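Local coordinates for Atu0111 protein (Agrobacterium tumefaciens, PDB 2FSQ) that is of unknown function but belongs to the 2H clan and may therefore act as a phosphoesterase, at residues D11-S16 and E193-W198; Q64-M69 and Q199-E204; M69-Q74 and S188-E193; R139-V144 and T182-V187. All blocks are in the same frame, centred on the assembly; numbering follows the deposited sequence. Where two conformers were deposited one is given.

Contact 1 (D11-S16 and E193-W198). With ACY (acetic acid), chain C.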
loop_
_atom_site.group_PDB
_atom_site.type_symbol
_atom_site.label_atom_id
_atom_site.label_comp_id
_atom_site.label_asym_id
_atom_site.label_seq_id
_atom_site.Cartn_x
_atom_site.Cartn_y
_atom_site.Cartn_z
ATOM N N ASP A 11 6.599 15.163 7.751
ATOM C CA ASP A 11 5.834 13.991 7.325
ATOM C C ASP A 11 4.751 13.531 8.335
ATOM O O ASP A 11 3.611 13.248 7.946
ATOM C CB ASP A 11 6.811 12.861 6.975
ATOM C CG ASP A 11 6.116 11.562 6.670
ATOM O OD1 ASP A 11 5.565 10.966 7.614
ATOM O OD2 ASP A 11 6.128 11.135 5.492
ATOM N N LEU A 12 5.098 13.465 9.621
ATOM C CA LEU A 12 4.143 13.053 10.663
ATOM C C LEU A 12 3.045 14.093 10.932
ATOM O O LEU A 12 1.902 13.738 11.237
ATOM C CB LEU A 12 4.877 12.725 11.970
ATOM C CG LEU A 12 4.039 12.420 13.216
ATOM C CD1 LEU A 12 3.197 11.179 13.032
ATOM C CD2 LEU A 12 4.925 12.257 14.426
ATOM N N ASP A 13 3.397 15.372 10.817
ATOM C CA ASP A 13 2.469 16.480 11.060
ATOM C C ASP A 13 1.272 16.504 10.098
ATOM O O ASP A 13 0.291 17.194 10.357
ATOM C CB ASP A 13 3.209 17.818 10.971
ATOM C CG ASP A 13 2.593 18.886 11.854
ATOM O OD1 ASP A 13 2.749 18.795 13.091
ATOM O OD2 ASP A 13 1.957 19.818 11.312
ATOM N N TYR A 14 1.353 15.769 8.988
ATOM C CA TYR A 14 0.222 15.677 8.055
ATOM C C TYR A 14 -1.084 15.211 8.739
ATOM O O TYR A 14 -2.200 15.629 8.390
ATOM C CB TYR A 14 0.555 14.736 6.885
ATOM C CG TYR A 14 -0.665 14.432 6.038
ATOM C CD1 TYR A 14 -1.167 15.380 5.140
ATOM C CD2 TYR A 14 -1.349 13.219 6.172
ATOM C CE1 TYR A 14 -2.314 15.114 4.382
ATOM C CE2 TYR A 14 -2.489 12.945 5.416
ATOM C CZ TYR A 14 -2.962 13.898 4.530
ATOM O OH TYR A 14 -4.088 13.621 3.787
ATOM N N ILE A 15 -0.940 14.327 9.717
ATOM C CA ILE A 15 -2.107 13.691 10.330
ATOM C C ILE A 15 -2.681 14.461 11.524
ATOM O O ILE A 15 -3.611 14.000 12.194
ATOM C CB ILE A 15 -1.800 12.241 10.722
ATOM C CG1 ILE A 15 -0.787 12.205 11.875
ATOM C CG2 ILE A 15 -1.351 11.454 9.478
ATOM C CD1 ILE A 15 -0.678 10.877 12.569
ATOM N N SER A 16 -2.127 15.635 11.785
ATOM C CA SER A 16 -2.610 16.490 12.847
ATOM C C SER A 16 -3.998 17.034 12.541
ATOM O O SER A 16 -4.311 17.341 11.384
ATOM C CB SER A 16 -1.652 17.660 13.037
ATOM O OG SER A 16 -2.145 18.522 14.049
ATOM N N GLU A 193 -0.670 17.231 20.549
ATOM C CA GLU A 193 0.129 17.006 21.760
ATOM C C GLU A 193 0.813 15.629 21.840
ATOM O O GLU A 193 1.820 15.470 22.540
ATOM C CB GLU A 193 -0.684 17.294 23.028
ATOM C CG GLU A 193 -1.028 18.778 23.236
ATOM C CD GLU A 193 -2.219 19.267 22.411
ATOM O OE1 GLU A 193 -2.954 18.440 21.823
ATOM O OE2 GLU A 193 -2.426 20.501 22.361
ATOM N N CYS A 194 0.287 14.638 21.117
ATOM C CA CYS A 194 0.899 13.308 21.111
ATOM C C CYS A 194 1.960 13.117 20.035
ATOM O O CYS A 194 2.600 12.064 19.980
ATOM C CB CYS A 194 -0.166 12.226 20.911
ATOM S SG CYS A 194 -0.820 12.046 19.220
ATOM N N LEU A 195 2.126 14.113 19.174
ATOM C CA LEU A 195 3.020 13.957 18.024
ATOM C C LEU A 195 4.499 13.798 18.379
ATOM O O LEU A 195 5.170 12.972 17.766
ATOM C CB LEU A 195 2.776 15.048 16.974
ATOM C CG LEU A 195 1.351 15.057 16.410
ATOM C CD1 LEU A 195 1.209 16.170 15.372
ATOM C CD2 LEU A 195 0.947 13.707 15.815
ATOM N N PRO A 196 5.029 14.599 19.328
ATOM C CA PRO A 196 6.444 14.361 19.657
ATOM C C PRO A 196 6.730 12.929 20.134
ATOM O O PRO A 196 7.768 12.350 19.790
ATOM C CB PRO A 196 6.724 15.391 20.765
ATOM C CG PRO A 196 5.749 16.523 20.458
ATOM C CD PRO A 196 4.488 15.773 20.048
ATOM N N ARG A 197 5.807 12.330 20.867
ATOM C CA ARG A 197 5.981 10.949 21.287
ATOM C C ARG A 197 5.968 9.989 20.080
ATOM O O ARG A 197 6.830 9.115 19.965
ATOM C CB ARG A 197 4.895 10.572 22.315
ATOM C CG ARG A 197 4.730 9.071 22.511
ATOM C CD ARG A 197 3.896 8.643 23.725
ATOM N NE ARG A 197 2.680 9.419 23.868
ATOM C CZ ARG A 197 1.536 9.142 23.242
ATOM N NH1 ARG A 197 1.447 8.099 22.416
ATOM N NH2 ARG A 197 0.482 9.930 23.420
ATOM N N TRP A 198 4.997 10.150 19.181
ATOM C CA TRP A 198 4.997 9.343 17.966
ATOM C C TRP A 198 6.292 9.532 17.185
ATOM O O TRP A 198 6.854 8.562 16.698
ATOM C CB TRP A 198 3.776 9.645 17.096
ATOM C CG TRP A 198 2.604 8.812 17.485
ATOM C CD1 TRP A 198 1.709 9.063 18.494
ATOM C CD2 TRP A 198 2.191 7.580 16.878
ATOM N NE1 TRP A 198 0.768 8.052 18.558
ATOM C CE2 TRP A 198 1.050 7.123 17.586
ATOM C CE3 TRP A 198 2.696 6.796 15.830
ATOM C CZ2 TRP A 198 0.371 5.944 17.236
ATOM C CZ3 TRP A 198 2.023 5.612 15.493
ATOM C CH2 TRP A 198 0.882 5.195 16.208
HETATM C C ACY C . 1.943 12.801 25.228
HETATM O O ACY C . 2.798 11.912 25.465
HETATM O OXT ACY C . 0.918 12.597 24.548
HETATM C CH3 ACY C . 2.134 14.192 25.763
#
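Leu12 and Leu195 meet here by apolar contact, where the turn 11-16 lies against the first turn of helix 195-212. Leu12 CD2 sits on the backbone carbonyl, 3.4 Å from Leu195 O, and also comes within 3.9 Å of Trp198 CB; the Leu12 and Trp198 side chains cross at about a right angle. Of the two Leu195 methyls, CD2 faces Leu12. The residue's CG is anti to the carbonyl carbon (chi1 -60°), which, with chi2 extended, brings the other methyl, CD1, to Asp13 OD1 (3.8 Å) and Ser16 CB (4.0 Å). No hydrogen bond joins the two segments. Their polar bonds lead outward instead: Ser16 OG turns to Ala18 N, and Trp198 NE1 donates to Glu71 OE1, which also takes a salt bridge from Arg197 NH1. Farther round the helix, Arg197 grips an acetate, probably from the crystallisation liquor, at the edge of its guanidinium: NE donates to acetate O at 3.0 Å and 173°, NH2 to OXT at 2.9 Å and 158°. The N-terminal turn is thus held to the helix by side-chain packing, with the charged Arg197 directed away from that interface.

Contact 2 (Q64-M69 and Q199-E204)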
loop_
_atom_site.group_PDB
_atom_site.type_symbol
_atom_site.label_atom_id
_atom_site.label_comp_id
_atom_site.label_asym_id
_atom_site.label_seq_id
_atom_site.Cartn_x
_atom_site.Cartn_y
_atom_site.Cartn_z
ATOM N N GLN A 64 3.493 -3.807 16.166
ATOM C CA GLN A 64 3.169 -3.874 17.605
ATOM C C GLN A 64 3.513 -2.610 18.401
ATOM O O GLN A 64 2.742 -2.199 19.275
ATOM C CB GLN A 64 3.790 -5.110 18.264
ATOM C CG GLN A 64 3.393 -5.324 19.740
ATOM C CD GLN A 64 1.888 -5.381 19.994
ATOM O OE1 GLN A 64 1.183 -6.206 19.427
ATOM N NE2 GLN A 64 1.397 -4.514 20.884
ATOM N N ARG A 65 4.651 -1.983 18.093
ATOM C CA ARG A 65 4.991 -0.727 18.730
ATOM C C ARG A 65 3.911 0.301 18.437
ATOM O O ARG A 65 3.628 1.160 19.282
ATOM C CB ARG A 65 6.345 -0.223 18.263
ATOM C CG ARG A 65 6.968 0.768 19.208
ATOM C CD ARG A 65 7.151 0.183 20.604
ATOM N NE ARG A 65 8.060 0.994 21.399
ATOM C CZ ARG A 65 7.760 2.157 21.977
ATOM N NH1 ARG A 65 6.557 2.713 21.856
ATOM N NH2 ARG A 65 8.694 2.778 22.674
ATOM N N PHE A 66 3.321 0.221 17.233
ATOM C CA PHE A 66 2.247 1.154 16.884
ATOM C C PHE A 66 0.983 0.827 17.694
ATOM O O PHE A 66 0.338 1.730 18.246
ATOM C CB PHE A 66 1.861 1.040 15.404
ATOM C CG PHE A 66 2.834 1.668 14.423
ATOM C CD1 PHE A 66 4.198 1.806 14.682
ATOM C CD2 PHE A 66 2.361 2.040 13.171
ATOM C CE1 PHE A 66 5.052 2.372 13.722
ATOM C CE2 PHE A 66 3.193 2.578 12.216
ATOM C CZ PHE A 66 4.541 2.746 12.479
ATOM N N LEU A 67 0.632 -0.460 17.768
ATOM C CA LEU A 67 -0.527 -0.896 18.555
ATOM C C LEU A 67 -0.370 -0.532 20.040
ATOM O O LEU A 67 -1.370 -0.265 20.727
ATOM C CB LEU A 67 -0.755 -2.398 18.375
ATOM C CG LEU A 67 -1.357 -2.833 17.027
ATOM C CD1 LEU A 67 -1.132 -4.313 16.709
ATOM C CD2 LEU A 67 -2.849 -2.521 17.000
ATOM N N ASP A 68 0.868 -0.465 20.532
ATOM C CA ASP A 68 1.113 -0.114 21.950
ATOM C C ASP A 68 0.648 1.291 22.287
ATOM O O ASP A 68 0.414 1.588 23.455
ATOM C CB ASP A 68 2.604 -0.190 22.321
ATOM C CG ASP A 68 3.148 -1.613 22.391
ATOM O OD1 ASP A 68 2.370 -2.588 22.455
ATOM O OD2 ASP A 68 4.396 -1.744 22.377
HETATM N N MSE A 69 0.559 2.165 21.281
HETATM C CA MSE A 69 0.248 3.563 21.509
HETATM C C MSE A 69 -1.251 3.725 21.767
HETATM O O MSE A 69 -2.079 3.038 21.139
HETATM C CB MSE A 69 0.631 4.433 20.302
HETATM C CG MSE A 69 2.112 4.420 19.902
HETATM SE SE MSE A 69 3.283 5.170 21.277
HETATM C CE MSE A 69 4.328 6.348 20.189
ATOM N N GLN A 199 6.758 10.768 17.041
ATOM C CA GLN A 199 7.996 10.967 16.282
ATOM C C GLN A 199 9.168 10.226 16.915
ATOM O O GLN A 199 9.985 9.606 16.214
ATOM C CB GLN A 199 8.356 12.432 16.133
ATOM C CG GLN A 199 9.518 12.611 15.142
ATOM C CD GLN A 199 9.174 12.106 13.747
ATOM O OE1 GLN A 199 9.828 11.185 13.187
ATOM N NE2 GLN A 199 8.140 12.689 13.181
ATOM N N ALA A 200 9.264 10.284 18.237
ATOM C CA ALA A 200 10.368 9.623 18.892
ATOM C C ALA A 200 10.297 8.111 18.664
ATOM O O ALA A 200 11.317 7.471 18.373
ATOM C CB ALA A 200 10.354 9.956 20.378
HETATM N N MSE A 201 9.095 7.539 18.768
HETATM C CA MSE A 201 8.931 6.115 18.541
HETATM C C MSE A 201 9.194 5.756 17.079
HETATM O O MSE A 201 9.853 4.750 16.802
HETATM C CB MSE A 201 7.539 5.640 18.974
HETATM C CG MSE A 201 7.281 4.155 18.721
HETATM SE SE MSE A 201 6.639 3.715 16.924
HETATM C CE MSE A 201 4.810 4.371 17.124
ATOM N N LEU A 202 8.702 6.573 16.143
ATOM C CA LEU A 202 8.890 6.261 14.709
ATOM C C LEU A 202 10.383 6.270 14.364
ATOM O O LEU A 202 10.862 5.428 13.615
ATOM C CB LEU A 202 8.132 7.257 13.829
ATOM C CG LEU A 202 6.608 7.118 13.946
ATOM C CD1 LEU A 202 5.897 8.352 13.400
ATOM C CD2 LEU A 202 6.107 5.870 13.232
ATOM N N ASP A 203 11.119 7.205 14.963
ATOM C CA ASP A 203 12.559 7.306 14.721
ATOM C C ASP A 203 13.247 6.047 15.222
ATOM O O ASP A 203 14.055 5.427 14.510
ATOM C CB ASP A 203 13.144 8.528 15.440
ATOM C CG ASP A 203 12.778 9.846 14.780
ATOM O OD1 ASP A 203 12.270 9.838 13.637
ATOM O OD2 ASP A 203 12.990 10.901 15.431
ATOM N N GLU A 204 12.913 5.649 16.441
ATOM C CA GLU A 204 13.561 4.502 17.069
ATOM C C GLU A 204 13.213 3.224 16.288
ATOM O O GLU A 204 14.087 2.402 15.998
ATOM C CB GLU A 204 13.133 4.400 18.544
ATOM C CG GLU A 204 13.764 3.260 19.334
ATOM C CD GLU A 204 13.454 3.345 20.810
ATOM O OE1 GLU A 204 14.108 4.162 21.496
ATOM O OE2 GLU A 204 12.583 2.574 21.279
#
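Met201, a selenomethionine, leaves helix 195-212 with CG anti to its backbone N (chi1 178°) and then bends at chi2 (-85°) and again at chi3, folding its tail against Arg65, Phe66 and Met69. Arg65, in one of its two conformers, also starts anti to its backbone N and bends at chi2, and the two long chains slide past each other in opposite directions, CG of Arg65 3.4 Å from CG of Met201. That same Met201 CG lies over one face of the Arg65 guanidinium, offset toward the rim. The selenium makes a Met-aromatic contact with Phe66: SE of Met201 is 4.8 Å from the ring centroid, 64° off the normal, so it approaches obliquely, while Met201 CE reaches Phe66 CD1 at 3.6 Å.

These residues join the C-terminal end of helix 54-67 to helix 195-212, two helices packed side by side in an alpha-beta fold; Phe66 also touches Phe77 of strand 75-77 and Leu183. The Leu202 side chain crosses that of Phe66 at about a right angle, its CD2 3.6 Å from Phe66 CZ. Met69, also selenomethionine, comes tip to tip with Met201, its CE 3.5 Å from Met201 CB. At the outer rim Arg65 NH2 stands 4.1 Å from Glu204 OE2, opposite charges too far apart for a salt bridge, and Arg65 NE has a further weak, long ion pair with Glu205.

Contact 3 (M69-Q74 and S188-E193)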
loop_
_atom_site.group_PDB
_atom_site.type_symbol
_atom_site.label_atom_id
_atom_site.label_comp_id
_atom_site.label_asym_id
_atom_site.label_seq_id
_atom_site.Cartn_x
_atom_site.Cartn_y
_atom_site.Cartn_z
HETATM N N MSE A 69 0.559 2.165 21.281
HETATM C CA MSE A 69 0.248 3.563 21.509
HETATM C C MSE A 69 -1.251 3.725 21.767
HETATM O O MSE A 69 -2.079 3.038 21.139
HETATM C CB MSE A 69 0.631 4.433 20.302
HETATM C CG MSE A 69 2.112 4.420 19.902
HETATM SE SE MSE A 69 3.283 5.170 21.277
HETATM C CE MSE A 69 4.328 6.348 20.189
ATOM N N PRO A 70 -1.612 4.650 22.675
ATOM C CA PRO A 70 -3.029 4.893 22.910
ATOM C C PRO A 70 -3.766 5.327 21.642
ATOM O O PRO A 70 -4.917 4.946 21.453
ATOM C CB PRO A 70 -3.057 6.014 23.958
ATOM C CG PRO A 70 -1.684 6.355 24.264
ATOM C CD PRO A 70 -0.740 5.466 23.537
ATOM N N GLU A 71 -3.090 6.072 20.768
ATOM C CA GLU A 71 -3.725 6.547 19.528
ATOM C C GLU A 71 -3.925 5.447 18.488
ATOM O O GLU A 71 -4.507 5.688 17.429
ATOM C CB GLU A 71 -2.940 7.718 18.936
ATOM C CG GLU A 71 -2.900 8.932 19.845
ATOM C CD GLU A 71 -1.854 8.828 20.948
ATOM O OE1 GLU A 71 -0.926 7.997 20.850
ATOM O OE2 GLU A 71 -1.961 9.608 21.913
ATOM N N ALA A 72 -3.485 4.229 18.802
ATOM C CA ALA A 72 -3.808 3.081 17.952
ATOM C C ALA A 72 -5.321 2.936 17.794
ATOM O O ALA A 72 -5.805 2.412 16.784
ATOM C CB ALA A 72 -3.215 1.815 18.529
ATOM N N SER A 73 -6.060 3.432 18.789
ATOM C CA SER A 73 -7.515 3.419 18.751
ATOM C C SER A 73 -8.102 4.277 17.622
ATOM O O SER A 73 -9.275 4.120 17.271
ATOM C CB SER A 73 -8.086 3.848 20.105
ATOM O OG SER A 73 -7.670 5.152 20.470
ATOM N N GLN A 74 -7.279 5.162 17.055
ATOM C CA GLN A 74 -7.664 6.056 15.950
ATOM C C GLN A 74 -7.157 5.570 14.597
ATOM O O GLN A 74 -7.239 6.300 13.609
ATOM C CB GLN A 74 -7.120 7.457 16.197
ATOM C CG GLN A 74 -7.521 8.070 17.528
ATOM C CD GLN A 74 -6.957 9.467 17.701
ATOM O OE1 GLN A 74 -7.138 10.353 16.856
ATOM N NE2 GLN A 74 -6.306 9.680 18.814
ATOM N N SER A 188 -9.303 8.825 12.566
ATOM C CA SER A 188 -9.511 10.199 13.038
ATOM C C SER A 188 -8.172 10.865 13.240
ATOM O O SER A 188 -7.210 10.200 13.614
ATOM C CB SER A 188 -10.340 10.254 14.329
ATOM O OG SER A 188 -9.742 9.520 15.389
ATOM N N TRP A 189 -8.105 12.163 12.951
ATOM C CA TRP A 189 -6.836 12.889 13.000
ATOM C C TRP A 189 -6.296 12.954 14.426
ATOM O O TRP A 189 -7.058 12.903 15.392
ATOM C CB TRP A 189 -6.991 14.292 12.379
ATOM C CG TRP A 189 -7.536 14.276 10.961
ATOM C CD1 TRP A 189 -8.715 14.837 10.532
ATOM C CD2 TRP A 189 -6.941 13.668 9.809
ATOM N NE1 TRP A 189 -8.883 14.614 9.184
ATOM C CE2 TRP A 189 -7.807 13.915 8.707
ATOM C CE3 TRP A 189 -5.745 12.975 9.582
ATOM C CZ2 TRP A 189 -7.529 13.456 7.413
ATOM C CZ3 TRP A 189 -5.467 12.518 8.288
ATOM C CH2 TRP A 189 -6.358 12.771 7.218
ATOM N N PHE A 190 -4.973 13.035 14.547
ATOM C CA PHE A 190 -4.310 13.023 15.854
ATOM C C PHE A 190 -4.234 14.421 16.440
ATOM O O PHE A 190 -3.914 15.376 15.731
ATOM C CB PHE A 190 -2.863 12.508 15.723
ATOM C CG PHE A 190 -2.728 11.014 15.564
ATOM C CD1 PHE A 190 -3.764 10.214 15.070
ATOM C CD2 PHE A 190 -1.507 10.410 15.857
ATOM C CE1 PHE A 190 -3.585 8.842 14.913
ATOM C CE2 PHE A 190 -1.323 9.054 15.706
ATOM C CZ PHE A 190 -2.369 8.261 15.227
ATOM N N GLU A 191 -4.515 14.537 17.736
ATOM C CA GLU A 191 -4.266 15.786 18.457
ATOM C C GLU A 191 -2.771 16.081 18.434
ATOM O O GLU A 191 -1.957 15.159 18.563
ATOM C CB GLU A 191 -4.776 15.709 19.897
ATOM C CG GLU A 191 -6.304 15.606 20.036
ATOM C CD GLU A 191 -7.055 16.883 19.636
ATOM O OE1 GLU A 191 -6.428 17.960 19.496
ATOM O OE2 GLU A 191 -8.296 16.811 19.470
ATOM N N PRO A 192 -2.391 17.359 18.240
ATOM C CA PRO A 192 -0.951 17.658 18.136
ATOM C C PRO A 192 -0.089 17.274 19.353
ATOM O O PRO A 192 1.103 16.999 19.195
ATOM C CB PRO A 192 -0.913 19.178 17.903
ATOM C CG PRO A 192 -2.265 19.671 18.209
ATOM C CD PRO A 192 -3.228 18.562 18.058
ATOM N N GLU A 193 -0.670 17.231 20.549
ATOM C CA GLU A 193 0.129 17.006 21.760
ATOM C C GLU A 193 0.813 15.629 21.840
ATOM O O GLU A 193 1.820 15.470 22.540
ATOM C CB GLU A 193 -0.684 17.294 23.028
ATOM C CG GLU A 193 -1.028 18.778 23.236
ATOM C CD GLU A 193 -2.219 19.267 22.411
ATOM O OE1 GLU A 193 -2.954 18.440 21.823
ATOM O OE2 GLU A 193 -2.426 20.501 22.361
#
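Phe190 pushes its ring against Glu71 and Gln74, where the 3-10 segment 70-74 runs into strand 75-77. That strand pairs antiparallel with 184-186, so the contact joins the two connections at one end of this small two-stranded sheet. From CB the Phe190 ring swings to a place anti to its own carbonyl carbon (chi1 -77°), which turns it out of the chain and toward the other segment. CD1 comes up to the amide end of Gln74, and CE1 lies 4.0 Å from Gln74 CB. CE2 is 3.9 Å from Glu71 CB, and CZ, the tip, is 3.8 Å from that same CB. Glu71 CB therefore stands over one face of the ring, offset toward its rim: a CH-pi contact with CB 4.0 Å from the Phe190 centroid and 23° off the normal. Ser188 O lies in the ring plane, at its edge. Beyond CB the Glu71 chain bends at chi2 and leads away, its carboxylate going to Arg197 in a salt bridge and accepting from Trp198 NE1.

Gln74 reaches across with its aliphatic part, CB and CG both lying close to Ser188 OG, and its amide ends among polar atoms of Ser188 and Trp189. Trp189 points away from 69-74, stacks on His20 and donates from NE1 to Gln22 O. Within 69-74, Pro70 O receives Ser73 OG at 2.9 Å as well as Ser73 N. Gln74 O probably accepts a shorter bond from Val187 N, just before the second segment; the bond from Ser188 N to Gln74 O is weak, at 3.4 Å.

Contact 4 (R139-V144 and T182-V187). With ACY (acetic acid), chain B.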
loop_
_atom_site.group_PDB
_atom_site.type_symbol
_atom_site.label_atom_id
_atom_site.label_comp_id
_atom_site.label_asym_id
_atom_site.label_seq_id
_atom_site.Cartn_x
_atom_site.Cartn_y
_atom_site.Cartn_z
ATOM N N ARG A 139 5.744 6.090 9.285
ATOM C CA ARG A 139 4.716 7.041 9.700
ATOM C C ARG A 139 3.574 6.197 10.262
ATOM O O ARG A 139 3.581 4.984 10.122
ATOM C CB ARG A 139 4.282 7.855 8.490
ATOM C CG ARG A 139 3.822 6.957 7.356
ATOM C CD ARG A 139 3.682 7.665 6.048
ATOM N NE ARG A 139 3.415 6.680 5.003
ATOM C CZ ARG A 139 3.385 6.953 3.707
ATOM N NH1 ARG A 139 3.602 8.190 3.277
ATOM N NH2 ARG A 139 3.130 5.982 2.837
ATOM N N PRO A 140 2.603 6.823 10.941
ATOM C CA PRO A 140 1.538 5.987 11.530
ATOM C C PRO A 140 0.820 5.041 10.569
ATOM O O PRO A 140 0.390 3.966 10.991
ATOM C CB PRO A 140 0.571 7.016 12.111
ATOM C CG PRO A 140 1.473 8.148 12.476
ATOM C CD PRO A 140 2.431 8.242 11.303
ATOM N N VAL A 141 0.719 5.406 9.289
ATOM C CA VAL A 141 0.073 4.509 8.331
ATOM C C VAL A 141 0.972 3.389 7.798
ATOM O O VAL A 141 0.485 2.481 7.124
ATOM C CB VAL A 141 -0.585 5.253 7.136
ATOM C CG1 VAL A 141 -1.743 6.110 7.622
ATOM C CG2 VAL A 141 0.409 6.093 6.361
ATOM N N GLY A 142 2.284 3.456 8.052
ATOM C CA GLY A 142 3.143 2.373 7.595
ATOM C C GLY A 142 4.534 2.782 7.136
ATOM O O GLY A 142 5.092 3.752 7.617
HETATM N N MSE A 143 5.068 2.045 6.166
HETATM C CA MSE A 143 6.473 2.160 5.770
HETATM C C MSE A 143 6.626 2.766 4.397
HETATM O O MSE A 143 5.982 2.307 3.443
HETATM C CB MSE A 143 7.096 0.780 5.706
HETATM C CG MSE A 143 6.989 0.013 6.987
HETATM SE SE MSE A 143 7.109 -1.908 6.766
HETATM C CE MSE A 143 8.749 -2.032 5.737
ATOM N N VAL A 144 7.496 3.763 4.287
ATOM C CA VAL A 144 7.831 4.330 2.995
ATOM C C VAL A 144 9.031 3.527 2.477
ATOM O O VAL A 144 9.959 3.216 3.242
ATOM C CB VAL A 144 8.214 5.803 3.113
ATOM C CG1 VAL A 144 8.634 6.360 1.755
ATOM C CG2 VAL A 144 7.048 6.604 3.689
ATOM N N THR A 182 1.351 -0.454 3.721
ATOM C CA THR A 182 0.353 0.063 4.643
ATOM C C THR A 182 0.264 -0.848 5.868
ATOM O O THR A 182 0.080 -2.053 5.741
ATOM C CB THR A 182 -0.993 0.132 3.923
ATOM O OG1 THR A 182 -0.885 1.095 2.866
ATOM C CG2 THR A 182 -2.133 0.531 4.899
ATOM N N LEU A 183 0.426 -0.251 7.044
ATOM C CA LEU A 183 0.134 -0.944 8.292
ATOM C C LEU A 183 -1.255 -0.556 8.809
ATOM O O LEU A 183 -1.906 -1.351 9.484
ATOM C CB LEU A 183 1.187 -0.622 9.360
ATOM C CG LEU A 183 2.602 -1.122 9.055
ATOM C CD1 LEU A 183 3.516 -0.735 10.192
ATOM C CD2 LEU A 183 2.631 -2.630 8.835
ATOM N N SER A 184 -1.703 0.663 8.505
ATOM C CA SER A 184 -2.993 1.122 9.035
ATOM C C SER A 184 -3.545 2.245 8.187
ATOM O O SER A 184 -2.836 2.824 7.357
ATOM C CB SER A 184 -2.857 1.623 10.482
ATOM O OG SER A 184 -2.276 2.909 10.532
ATOM N N TYR A 185 -4.811 2.563 8.441
ATOM C CA TYR A 185 -5.436 3.766 7.910
ATOM C C TYR A 185 -5.776 4.696 9.057
ATOM O O TYR A 185 -6.216 4.244 10.117
ATOM C CB TYR A 185 -6.718 3.406 7.159
ATOM C CG TYR A 185 -6.452 2.782 5.818
ATOM C CD1 TYR A 185 -6.458 3.569 4.662
ATOM C CD2 TYR A 185 -6.146 1.431 5.699
ATOM C CE1 TYR A 185 -6.179 3.019 3.430
ATOM C CE2 TYR A 185 -5.866 0.867 4.449
ATOM C CZ TYR A 185 -5.878 1.677 3.328
ATOM O OH TYR A 185 -5.618 1.140 2.098
ATOM N N ILE A 186 -5.640 5.993 8.824
ATOM C CA ILE A 186 -6.061 6.980 9.821
ATOM C C ILE A 186 -7.595 7.047 9.827
ATOM O O ILE A 186 -8.212 7.333 8.796
ATOM C CB ILE A 186 -5.517 8.382 9.498
ATOM C CG1 ILE A 186 -4.008 8.334 9.234
ATOM C CG2 ILE A 186 -5.913 9.378 10.597
ATOM C CD1 ILE A 186 -3.196 8.026 10.433
ATOM N N VAL A 187 -8.202 6.771 10.983
ATOM C CA VAL A 187 -9.653 6.880 11.143
ATOM C C VAL A 187 -10.078 8.263 11.629
ATOM O O VAL A 187 -11.091 8.806 11.157
ATOM C CB VAL A 187 -10.178 5.794 12.101
ATOM C CG1 VAL A 187 -11.712 5.850 12.194
ATOM C CG2 VAL A 187 -9.713 4.428 11.642
HETATM C C ACY B . -1.753 0.752 -0.439
HETATM O O ACY B . -1.802 -0.147 0.443
HETATM O OXT ACY B . -1.341 0.567 -1.615
HETATM C CH3 ACY B . -2.158 2.148 -0.056
#
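Val141 and Ile186 cross their side chains at about a right angle, Val141 CG1 3.6 Å from Ile186 CG1, beside a tight beta hairpin. Its type I turn, Arg139 to Gly142, links strands 133-139 and 142-147, and the second segment runs past it from strand 179-182 into strand 184-186. Gly142 and Thr182 form an antiparallel, non-hydrogen-bonded pair; Gly142, whose phi of 145° by itself calls for glycine, puts no side chain in the way, and Leu183 CG sits 3.8 Å from its CA. Pro140 CB touches Ile186 CD1 more loosely, while Leu12 and Trp198 pack on the proline.

Two amides converge on Val141 O, Leu183 N at 2.7 Å and Ser184 N at 3.2 Å, both from the same face of the carbonyl plane. Thr182 directs its side chain away from the hairpin, and OG1 donates to a bound acetate at 2.9 Å. Thr86 also bonds it; the two threonines fit the paired H-x-T motifs of 2H phosphoesterases, so the acetate may mark the active-site cleft. Tyr185 likewise faces away, its OH bonded to Arg30. Ser184 OG, set between its backbone N and carbonyl carbon (chi1 77°), donates to Pro140 O at 2.9 Å, from 37° above the carbonyl plane.

How the contacts relate
Contacts 1, 2 and 4 are largely buried, whereas contact 3 lies at the surface. Contacts 1 and 2 take successive turns of helix 195-212, the first against the N-terminal turn and the second against helix 54-67, and both rest on apolar packing without a hydrogen bond between their segments. Contact 4, nearest the centre of the chain, is built on backbone and serine hydrogen bonds; contact 3 mixes a CH-pi contact with one weak backbone bond. Glu71 of contact 3 ties it to Arg197 and Trp198 of contact 1. Pro140 of contact 4 packs against Leu12, Ile15 and Trp198 of contact 1, and contacts 3 and 4 meet through the backbone of Gln74 and Val187.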